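Local coordinates for 4-aminobutyrate transaminase (Acinetobacter baumannii, PDB 6WOP), which probably transfers the amino group of 4-aminobutyrate to 2-oxoglutarate, using pyridoxal 5'-phosphate as cofactor, as a class-III aminotransferase, at residues S143-G151 against F160-H169; A184-F192 against F222-H233. One frame throughout, in Å; residues are numbered along the deposited sequence.

Both contacts belong to the large alpha/beta domain built round a mixed seven-stranded sheet. From the N terminus, strand 131-135 leads into helix 144-149. An eight-residue link then brings the chain to 160-169, and interaction 1 closes this loop at strand 167-170, outermost in the sheet within this chain. The chain next enters helix 181-194, passes through strand 201-206 and returns as helix 220-233, where interaction 2 closes the longer loop. The two contacts follow in series and neither nest nor cross. They touch where Ile-191 packs on Phe-168 and His-169. Interaction 1 ties a helix to the sheet edge; interaction 2 pairs two helices. Both also touch the third subunit.

Interaction 1 (S143-G151 against F160-H169); sequences SFMTMAMTG and FGVMPAGVFH
Helix 144-149 and strand 167-169 run roughly parallel, 25° apart in direction, with their axes 8.7 Å apart. They belong to the beta-alpha-beta unit that starts at strand 131-135. Ala-148 faces the other segment, and its CB lies 3.8 Å from Met-163 CB, with Pro-164 CD close by. Val-167 points at the helix and its two methyls divide the work. CG1 touches Ala-148 O and the side chain of Met-149. Val-167 CG2 meets Met-145 SD at 3.6 Å; Met-145 gets there because its chain bends at chi2 (45°) and chi3. Met-163 also bends, and its CE reaches Phe-144 CD1 at 4.0 Å. At the far end, Met-147 SD sits 3.6 Å from Phe-160 CD2, an oblique Met-aromatic contact. Met-147 CE lies over one face of the Phe-144 ring, toward its rim, while Phe-160 O lies at the edge of that ring. Arg-124 of the second subunit donates hydrogen bonds from NH1 to Phe-160 O and Val-162 O.

The polar end is His-169. Its NE2 donates to Met-149 O at 2.9 Å, bent to 139° at the hydrogen, from above the carbonyl plane. A weak second bond runs from His-169 NE2 to Thr-150 O. His-169 ND1 is hydrogen-bonded to Asp-195 of the third subunit. The imidazole is thus gripped at both nitrogens, which fixes its rotation. The aspartate would probably favour the imidazolium form, which suits a ring facing helix-end carbonyls. Apolar packing of methionine, phenylalanine, alanine, valine and proline makes up much of the contact, and His-169 ties it to the third subunit.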
loop_
_atom_site.group_PDB
_atom_site.type_symbol
_atom_site.label_atom_id
_atom_site.label_comp_id
_atom_site.label_asym_id
_atom_site.label_seq_id
_atom_site.Cartn_x
_atom_site.Cartn_y
_atom_site.Cartn_z
ATOM N N SER A 143 8.843 -1.440 -13.709
ATOM C CA SER A 143 7.497 -1.769 -13.264
ATOM C C SER A 143 7.256 -1.012 -11.939
ATOM O O SER A 143 8.177 -0.421 -11.352
ATOM C CB SER A 143 7.353 -3.301 -13.115
ATOM O OG SER A 143 7.914 -3.699 -11.858
ATOM N N PHE A 144 6.008 -0.984 -11.455
ATOM C CA PHE A 144 5.809 -0.341 -10.156
ATOM C C PHE A 144 6.552 -1.110 -9.088
ATOM O O PHE A 144 7.300 -0.513 -8.306
ATOM C CB PHE A 144 4.323 -0.238 -9.857
ATOM C CG PHE A 144 3.717 0.950 -10.486
ATOM C CD1 PHE A 144 3.824 2.173 -9.853
ATOM C CD2 PHE A 144 3.100 0.864 -11.752
ATOM C CE1 PHE A 144 3.296 3.341 -10.467
ATOM C CE2 PHE A 144 2.572 1.975 -12.341
ATOM C CZ PHE A 144 2.652 3.237 -11.693
ATOM N N MET A 145 6.491 -2.461 -9.111
ATOM C CA MET A 145 7.237 -3.135 -8.049
ATOM C C MET A 145 8.751 -3.003 -8.242
ATOM O O MET A 145 9.489 -2.825 -7.253
ATOM C CB MET A 145 6.862 -4.611 -7.958
ATOM C CG MET A 145 7.574 -5.390 -6.848
ATOM S SD MET A 145 7.592 -4.471 -5.226
ATOM C CE MET A 145 6.459 -5.326 -4.201
ATOM N N THR A 146 9.271 -3.189 -9.489
ATOM C CA THR A 146 10.715 -3.078 -9.622
ATOM C C THR A 146 11.196 -1.627 -9.511
ATOM O O THR A 146 12.356 -1.402 -9.151
ATOM C CB THR A 146 11.206 -3.785 -10.938
ATOM O OG1 THR A 146 10.500 -3.284 -12.091
ATOM C CG2 THR A 146 10.858 -5.297 -10.847
ATOM N N MET A 147 10.341 -0.638 -9.782
ATOM C CA MET A 147 10.759 0.738 -9.502
ATOM C C MET A 147 10.908 0.952 -8.003
ATOM O O MET A 147 11.804 1.679 -7.563
ATOM C CB MET A 147 9.703 1.760 -10.008
ATOM C CG MET A 147 9.830 2.082 -11.431
ATOM S SD MET A 147 8.637 3.492 -11.758
ATOM C CE MET A 147 7.051 2.684 -11.855
ATOM N N ALA A 148 9.982 0.411 -7.218
ATOM C CA ALA A 148 10.098 0.537 -5.759
ATOM C C ALA A 148 11.373 -0.140 -5.280
ATOM O O ALA A 148 12.074 0.369 -4.419
ATOM C CB ALA A 148 8.867 -0.108 -5.072
ATOM N N MET A 149 11.707 -1.284 -5.856
ATOM C CA MET A 149 12.940 -1.977 -5.482
ATOM C C MET A 149 14.182 -1.197 -5.894
ATOM O O MET A 149 15.188 -1.187 -5.162
ATOM C CB MET A 149 12.935 -3.372 -6.144
ATOM C CG MET A 149 11.903 -4.264 -5.494
ATOM S SD MET A 149 11.674 -5.836 -6.473
ATOM C CE MET A 149 13.265 -6.635 -6.117
ATOM N N THR A 150 14.140 -0.577 -7.079
ATOM C CA THR A 150 15.232 0.256 -7.568
ATOM C C THR A 150 15.520 1.385 -6.578
ATOM O O THR A 150 14.588 2.090 -6.148
ATOM C CB THR A 150 14.839 0.797 -8.963
ATOM O OG1 THR A 150 14.845 -0.338 -9.873
ATOM C CG2 THR A 150 15.784 1.930 -9.438
ATOM N N GLY A 151 16.826 1.581 -6.266
ATOM C CA GLY A 151 17.226 2.469 -5.179
ATOM C C GLY A 151 17.715 3.787 -5.730
ATOM O O GLY A 151 18.761 4.298 -5.344
ATOM N N PHE A 160 6.040 9.139 -10.742
ATOM C CA PHE A 160 4.958 8.144 -10.766
ATOM C C PHE A 160 4.319 7.874 -9.395
ATOM O O PHE A 160 3.500 6.944 -9.275
ATOM C CB PHE A 160 5.430 6.825 -11.408
ATOM C CG PHE A 160 6.056 7.038 -12.774
ATOM C CD1 PHE A 160 5.346 7.679 -13.766
ATOM C CD2 PHE A 160 7.377 6.679 -13.009
ATOM C CE1 PHE A 160 5.950 7.929 -15.046
ATOM C CE2 PHE A 160 7.983 6.912 -14.235
ATOM C CZ PHE A 160 7.274 7.526 -15.255
ATOM N N GLY A 161 4.502 8.764 -8.420
ATOM C CA GLY A 161 3.591 8.695 -7.258
ATOM C C GLY A 161 3.879 7.522 -6.330
ATOM O O GLY A 161 5.006 7.030 -6.212
ATOM N N VAL A 162 2.842 7.062 -5.632
ATOM C CA VAL A 162 3.074 6.152 -4.516
ATOM C C VAL A 162 3.570 4.801 -5.008
ATOM O O VAL A 162 3.162 4.311 -6.068
ATOM C CB VAL A 162 1.780 6.020 -3.680
ATOM C CG1 VAL A 162 0.621 5.595 -4.505
ATOM C CG2 VAL A 162 1.965 4.992 -2.523
ATOM N N MET A 163 4.453 4.176 -4.227
ATOM C CA MET A 163 5.085 2.913 -4.615
ATOM C C MET A 163 4.485 1.836 -3.720
ATOM O O MET A 163 4.020 2.148 -2.615
ATOM C CB MET A 163 6.612 2.931 -4.416
ATOM C CG MET A 163 7.367 3.919 -5.335
ATOM S SD MET A 163 7.280 3.150 -7.001
ATOM C CE MET A 163 6.558 4.458 -8.027
ATOM N N PRO A 164 4.489 0.568 -4.142
ATOM C CA PRO A 164 3.894 -0.470 -3.286
ATOM C C PRO A 164 4.568 -0.615 -1.928
ATOM O O PRO A 164 5.782 -0.472 -1.766
ATOM C CB PRO A 164 4.017 -1.756 -4.125
ATOM C CG PRO A 164 4.925 -1.414 -5.255
ATOM C CD PRO A 164 4.851 0.042 -5.489
ATOM N N ALA A 165 3.747 -0.951 -0.946
ATOM C CA ALA A 165 4.193 -1.132 0.422
ATOM C C ALA A 165 5.126 -2.331 0.560
ATOM O O ALA A 165 5.075 -3.274 -0.237
ATOM C CB ALA A 165 2.983 -1.354 1.330
ATOM N N GLY A 166 5.911 -2.326 1.656
ATOM C CA GLY A 166 6.726 -3.481 2.039
ATOM C C GLY A 166 8.059 -3.593 1.309
ATOM O O GLY A 166 8.652 -4.676 1.269
ATOM N N VAL A 167 8.539 -2.510 0.705
ATOM C CA VAL A 167 9.857 -2.493 0.060
ATOM C C VAL A 167 10.737 -1.489 0.780
ATOM O O VAL A 167 10.345 -0.321 0.918
ATOM C CB VAL A 167 9.723 -2.107 -1.419
ATOM C CG1 VAL A 167 11.141 -2.065 -2.144
ATOM C CG2 VAL A 167 8.769 -3.114 -2.082
ATOM N N PHE A 168 11.953 -1.909 1.189
ATOM C CA PHE A 168 12.814 -0.993 1.930
ATOM C C PHE A 168 14.236 -1.091 1.411
ATOM O O PHE A 168 14.656 -2.154 0.974
ATOM C CB PHE A 168 12.737 -1.335 3.478
ATOM C CG PHE A 168 11.328 -1.146 4.008
ATOM C CD1 PHE A 168 10.822 0.152 4.212
ATOM C CD2 PHE A 168 10.506 -2.241 4.224
ATOM C CE1 PHE A 168 9.460 0.325 4.650
ATOM C CE2 PHE A 168 9.193 -2.078 4.644
ATOM C CZ PHE A 168 8.680 -0.797 4.856
ATOM N N HIS A 169 15.012 -0.007 1.552
ATOM C CA HIS A 169 16.391 0.011 1.053
ATOM C C HIS A 169 17.428 0.051 2.163
ATOM O O HIS A 169 17.428 0.973 3.008
ATOM C CB HIS A 169 16.582 1.214 0.145
ATOM C CG HIS A 169 15.752 1.129 -1.099
ATOM N ND1 HIS A 169 14.469 1.631 -1.163
ATOM C CD2 HIS A 169 16.000 0.559 -2.308
ATOM C CE1 HIS A 169 13.959 1.396 -2.369
ATOM N NE2 HIS A 169 14.865 0.738 -3.081
#

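Interaction 2 (A184-F192 against F222-H233); sequences AIESVEDIF and FLKRLRAICDKH. With TAR (D(-)-tartaric acid), chain C.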
loop_
_atom_site.group_PDB
_atom_site.type_symbol
_atom_site.label_atom_id
_atom_site.label_comp_id
_atom_site.label_asym_id
_atom_site.label_seq_id
_atom_site.Cartn_x
_atom_site.Cartn_y
_atom_site.Cartn_z
ATOM N N ALA A 184 26.814 -1.908 6.362
ATOM C CA ALA A 184 25.763 -2.413 5.484
ATOM C C ALA A 184 24.908 -3.454 6.198
ATOM O O ALA A 184 23.669 -3.462 6.090
ATOM C CB ALA A 184 26.427 -2.991 4.193
ATOM N N ILE A 185 25.544 -4.373 6.913
ATOM C CA ILE A 185 24.768 -5.374 7.622
ATOM C C ILE A 185 23.923 -4.696 8.691
ATOM O O ILE A 185 22.729 -4.982 8.850
ATOM C CB ILE A 185 25.716 -6.439 8.226
ATOM C CG1 ILE A 185 26.278 -7.373 7.133
ATOM C CG2 ILE A 185 25.000 -7.317 9.291
ATOM C CD1 ILE A 185 25.271 -8.264 6.527
ATOM N N GLU A 186 24.504 -3.728 9.384
ATOM C CA GLU A 186 23.743 -3.013 10.412
ATOM C C GLU A 186 22.525 -2.334 9.825
ATOM O O GLU A 186 21.468 -2.295 10.477
ATOM C CB GLU A 186 24.651 -1.990 11.114
ATOM C CG GLU A 186 24.031 -1.270 12.225
ATOM C CD GLU A 186 25.035 -0.413 13.018
ATOM O OE1 GLU A 186 26.255 -0.723 12.963
ATOM O OE2 GLU A 186 24.584 0.571 13.677
ATOM N N SER A 187 22.629 -1.807 8.575
ATOM C CA SER A 187 21.458 -1.137 7.976
ATOM C C SER A 187 20.337 -2.122 7.655
ATOM O O SER A 187 19.160 -1.783 7.790
ATOM C CB SER A 187 21.871 -0.366 6.726
ATOM O OG SER A 187 22.022 -1.269 5.638
ATOM N N VAL A 188 20.671 -3.370 7.280
ATOM C CA VAL A 188 19.634 -4.412 7.149
ATOM C C VAL A 188 18.954 -4.683 8.501
ATOM O O VAL A 188 17.715 -4.746 8.640
ATOM C CB VAL A 188 20.275 -5.678 6.559
ATOM C CG1 VAL A 188 19.232 -6.780 6.452
ATOM C CG2 VAL A 188 20.863 -5.317 5.137
ATOM N N GLU A 189 19.753 -4.821 9.538
ATOM C CA GLU A 189 19.160 -5.088 10.835
ATOM C C GLU A 189 18.300 -3.907 11.309
ATOM O O GLU A 189 17.321 -4.103 12.044
ATOM C CB GLU A 189 20.279 -5.429 11.840
ATOM C CG GLU A 189 21.045 -6.706 11.403
ATOM C CD GLU A 189 22.290 -6.983 12.207
ATOM O OE1 GLU A 189 22.943 -6.006 12.705
ATOM O OE2 GLU A 189 22.613 -8.199 12.344
ATOM N N ASP A 190 18.682 -2.672 10.974
ATOM C CA ASP A 190 17.826 -1.541 11.348
ATOM C C ASP A 190 16.477 -1.635 10.633
ATOM O O ASP A 190 15.455 -1.205 11.163
ATOM C CB ASP A 190 18.513 -0.209 10.986
ATOM C CG ASP A 190 19.736 0.108 11.865
ATOM O OD1 ASP A 190 19.964 -0.566 12.934
ATOM O OD2 ASP A 190 20.482 1.059 11.485
ATOM N N ILE A 191 16.461 -2.135 9.392
ATOM C CA ILE A 191 15.176 -2.336 8.714
ATOM C C ILE A 191 14.308 -3.307 9.519
ATOM O O ILE A 191 13.108 -3.070 9.730
ATOM C CB ILE A 191 15.423 -2.840 7.269
ATOM C CG1 ILE A 191 15.969 -1.660 6.412
ATOM C CG2 ILE A 191 14.096 -3.372 6.615
ATOM C CD1 ILE A 191 16.441 -2.111 5.016
ATOM N N PHE A 192 14.896 -4.426 9.974
ATOM C CA PHE A 192 14.126 -5.351 10.823
ATOM C C PHE A 192 13.643 -4.648 12.074
ATOM O O PHE A 192 12.551 -4.951 12.606
ATOM C CB PHE A 192 14.983 -6.535 11.262
ATOM C CG PHE A 192 15.450 -7.416 10.144
ATOM C CD1 PHE A 192 14.695 -7.595 9.031
ATOM C CD2 PHE A 192 16.645 -8.103 10.268
ATOM C CE1 PHE A 192 15.110 -8.462 8.002
ATOM C CE2 PHE A 192 17.079 -8.962 9.244
ATOM C CZ PHE A 192 16.300 -9.137 8.120
ATOM N N PHE A 222 30.242 -9.762 2.977
ATOM C CA PHE A 222 28.876 -9.279 3.069
ATOM C C PHE A 222 27.885 -10.366 2.649
ATOM O O PHE A 222 26.869 -10.572 3.317
ATOM C CB PHE A 222 28.688 -8.010 2.229
ATOM C CG PHE A 222 27.267 -7.411 2.379
ATOM C CD1 PHE A 222 26.902 -6.759 3.540
ATOM C CD2 PHE A 222 26.335 -7.574 1.398
ATOM C CE1 PHE A 222 25.636 -6.248 3.674
ATOM C CE2 PHE A 222 25.076 -7.039 1.512
ATOM C CZ PHE A 222 24.728 -6.374 2.659
ATOM N N LEU A 223 28.166 -11.073 1.540
ATOM C CA LEU A 223 27.313 -12.185 1.135
ATOM C C LEU A 223 27.201 -13.255 2.200
ATOM O O LEU A 223 26.106 -13.781 2.431
ATOM C CB LEU A 223 27.838 -12.838 -0.151
ATOM C CG LEU A 223 27.401 -12.226 -1.466
ATOM C CD1 LEU A 223 27.888 -13.083 -2.622
ATOM C CD2 LEU A 223 25.863 -11.991 -1.580
ATOM N N LYS A 224 28.329 -13.615 2.832
ATOM C CA LYS A 224 28.212 -14.681 3.813
ATOM C C LYS A 224 27.448 -14.196 5.037
ATOM O O LYS A 224 26.587 -14.901 5.563
ATOM C CB LYS A 224 29.592 -15.173 4.258
ATOM C CG LYS A 224 30.467 -15.626 3.087
ATOM C CD LYS A 224 31.931 -15.955 3.472
ATOM C CE LYS A 224 32.965 -15.670 2.340
ATOM N NZ LYS A 224 33.352 -16.845 1.517
ATOM N N ARG A 225 27.638 -12.993 5.509
ATOM C CA ARG A 225 26.836 -12.501 6.619
ATOM C C ARG A 225 25.354 -12.354 6.250
ATOM O O ARG A 225 24.495 -12.708 6.989
ATOM C CB ARG A 225 27.432 -11.260 7.199
ATOM C CG ARG A 225 28.695 -11.589 7.958
ATOM C CD ARG A 225 29.459 -10.382 8.370
ATOM N NE ARG A 225 28.773 -9.603 9.356
ATOM C CZ ARG A 225 29.173 -8.417 9.750
ATOM N NH1 ARG A 225 30.260 -7.897 9.266
ATOM N NH2 ARG A 225 28.493 -7.762 10.634
ATOM N N LEU A 226 25.109 -11.835 5.069
ATOM C CA LEU A 226 23.722 -11.763 4.606
ATOM C C LEU A 226 23.090 -13.145 4.517
ATOM O O LEU A 226 21.922 -13.323 4.864
ATOM C CB LEU A 226 23.663 -11.059 3.240
ATOM C CG LEU A 226 22.335 -10.430 2.842
ATOM C CD1 LEU A 226 21.901 -9.409 3.902
ATOM C CD2 LEU A 226 22.545 -9.747 1.503
ATOM N N ARG A 227 23.816 -14.118 3.977
ATOM C CA ARG A 227 23.306 -15.483 3.908
ATOM C C ARG A 227 22.941 -16.008 5.302
ATOM O O ARG A 227 21.875 -16.615 5.503
ATOM C CB ARG A 227 24.388 -16.374 3.247
ATOM C CG ARG A 227 24.062 -17.893 3.114
ATOM C CD ARG A 227 23.038 -18.125 1.984
ATOM N NE ARG A 227 21.660 -18.141 2.496
ATOM C CZ ARG A 227 20.592 -18.267 1.703
ATOM N NH1 ARG A 227 20.726 -18.375 0.354
ATOM N NH2 ARG A 227 19.389 -18.300 2.238
ATOM N N ALA A 228 23.802 -15.775 6.283
ATOM C CA ALA A 228 23.504 -16.265 7.631
ATOM C C ALA A 228 22.247 -15.584 8.203
ATOM O O ALA A 228 21.434 -16.229 8.885
ATOM C CB ALA A 228 24.708 -16.061 8.552
ATOM N N ILE A 229 22.049 -14.293 7.918
ATOM C CA ILE A 229 20.829 -13.606 8.393
ATOM C C ILE A 229 19.594 -14.183 7.720
ATOM O O ILE A 229 18.584 -14.468 8.392
ATOM C CB ILE A 229 20.941 -12.093 8.145
ATOM C CG1 ILE A 229 21.926 -11.456 9.127
ATOM C CG2 ILE A 229 19.547 -11.396 8.149
ATOM C CD1 ILE A 229 22.389 -10.064 8.697
ATOM N N CYS A 230 19.645 -14.351 6.385
ATOM C CA CYS A 230 18.512 -14.999 5.716
ATOM C C CYS A 230 18.232 -16.396 6.269
ATOM O O CYS A 230 17.075 -16.749 6.538
ATOM C CB CYS A 230 18.755 -15.085 4.212
ATOM S SG CYS A 230 18.573 -13.445 3.430
ATOM N N ASP A 231 19.256 -17.230 6.508
ATOM C CA ASP A 231 19.003 -18.589 6.984
ATOM C C ASP A 231 18.370 -18.559 8.364
ATOM O O ASP A 231 17.454 -19.341 8.660
ATOM C CB ASP A 231 20.293 -19.407 7.074
ATOM C CG ASP A 231 20.954 -19.653 5.704
ATOM O OD1 ASP A 231 20.340 -19.437 4.634
ATOM O OD2 ASP A 231 22.135 -20.036 5.723
ATOM N N LYS A 232 18.830 -17.668 9.170
ATOM C CA LYS A 232 18.341 -17.520 10.511
ATOM C C LYS A 232 16.872 -17.136 10.557
ATOM O O LYS A 232 16.157 -17.550 11.414
ATOM C CB LYS A 232 19.184 -16.469 11.173
ATOM C CG LYS A 232 18.857 -16.119 12.566
ATOM C CD LYS A 232 19.662 -14.898 12.932
ATOM C CE LYS A 232 19.456 -14.531 14.379
ATOM N NZ LYS A 232 20.485 -13.573 14.847
ATOM N N HIS A 233 16.451 -16.319 9.613
ATOM C CA HIS A 233 15.073 -15.813 9.594
ATOM C C HIS A 233 14.166 -16.449 8.540
ATOM O O HIS A 233 13.018 -16.007 8.399
ATOM C CB HIS A 233 15.100 -14.293 9.387
ATOM C CG HIS A 233 15.750 -13.567 10.527
ATOM N ND1 HIS A 233 15.349 -13.726 11.839
ATOM C CD2 HIS A 233 16.752 -12.654 10.548
ATOM C CE1 HIS A 233 16.094 -12.959 12.626
ATOM N NE2 HIS A 233 16.951 -12.295 11.867
HETATM O O1 TAR C . 26.410 -10.493 10.845
HETATM O O11 TAR C . 26.730 -8.777 12.088
HETATM C C1 TAR C . 26.096 -9.774 11.798
HETATM C C2 TAR C . 24.891 -10.112 12.636
HETATM O O2 TAR C . 23.935 -10.571 11.715
HETATM C C3 TAR C . 25.126 -11.185 13.723
HETATM O O3 TAR C . 26.342 -11.904 13.635
HETATM C C4 TAR C . 24.010 -12.126 14.047
HETATM O O4 TAR C . 24.120 -12.537 15.186
HETATM O O41 TAR C . 23.040 -12.424 13.338
#
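Ile-185 is the knob of this contact. It sits in a hole formed by Phe-222, Arg-225, Leu-226 and Ile-229. Helices 184-192 and 222-233 run nearly parallel, crossing at -22° with axes 10.8 Å apart, and both lie against strand 201-206. Ile-185 CG1 is anti to the carbonyl carbon (chi1 -74°). The turn at chi2 then sets CD1 3.5 Å from Phe-222 CE1 and near Arg-225 CB. The other branch, Ile-185 CG2, meets Ile-229 CD1 at 3.8 Å. Phe-222 slides past Ile-185 in the opposite direction, and its CE1 also presses on Ala-184 CB at 3.4 Å. Nearly one turn on from Leu-226, Ile-229 spreads its two branches. CG2 meets Phe-192 CE2 at the edge of that ring, 3.6 Å away, and CD1 serves Ile-185. His-233 lies oblique to the same phenylalanine.

A D-tartrate, probably from the crystallisation liquor, lies beside the contact. Arg-225 NE gives tartrate O1 a nearly straight bond of 2.9 Å (169°), and NH2 bonds to tartrate O11. Ile-185 lies over one face of the guanidinium. Tartrate O2 donates to Glu-189 OE2 at 2.8 Å, and Lys-232 NZ donates to tartrate O41. Arg-225 NH1 also forms salt bridges to Asp-182 and Glu-221. No hydrogen bond directly joins 184-192 to 222-233. Apolar packing carries this part, while the Arg-225 to Asp-182 salt bridge joins the same two helices and the charged ends gather along one side.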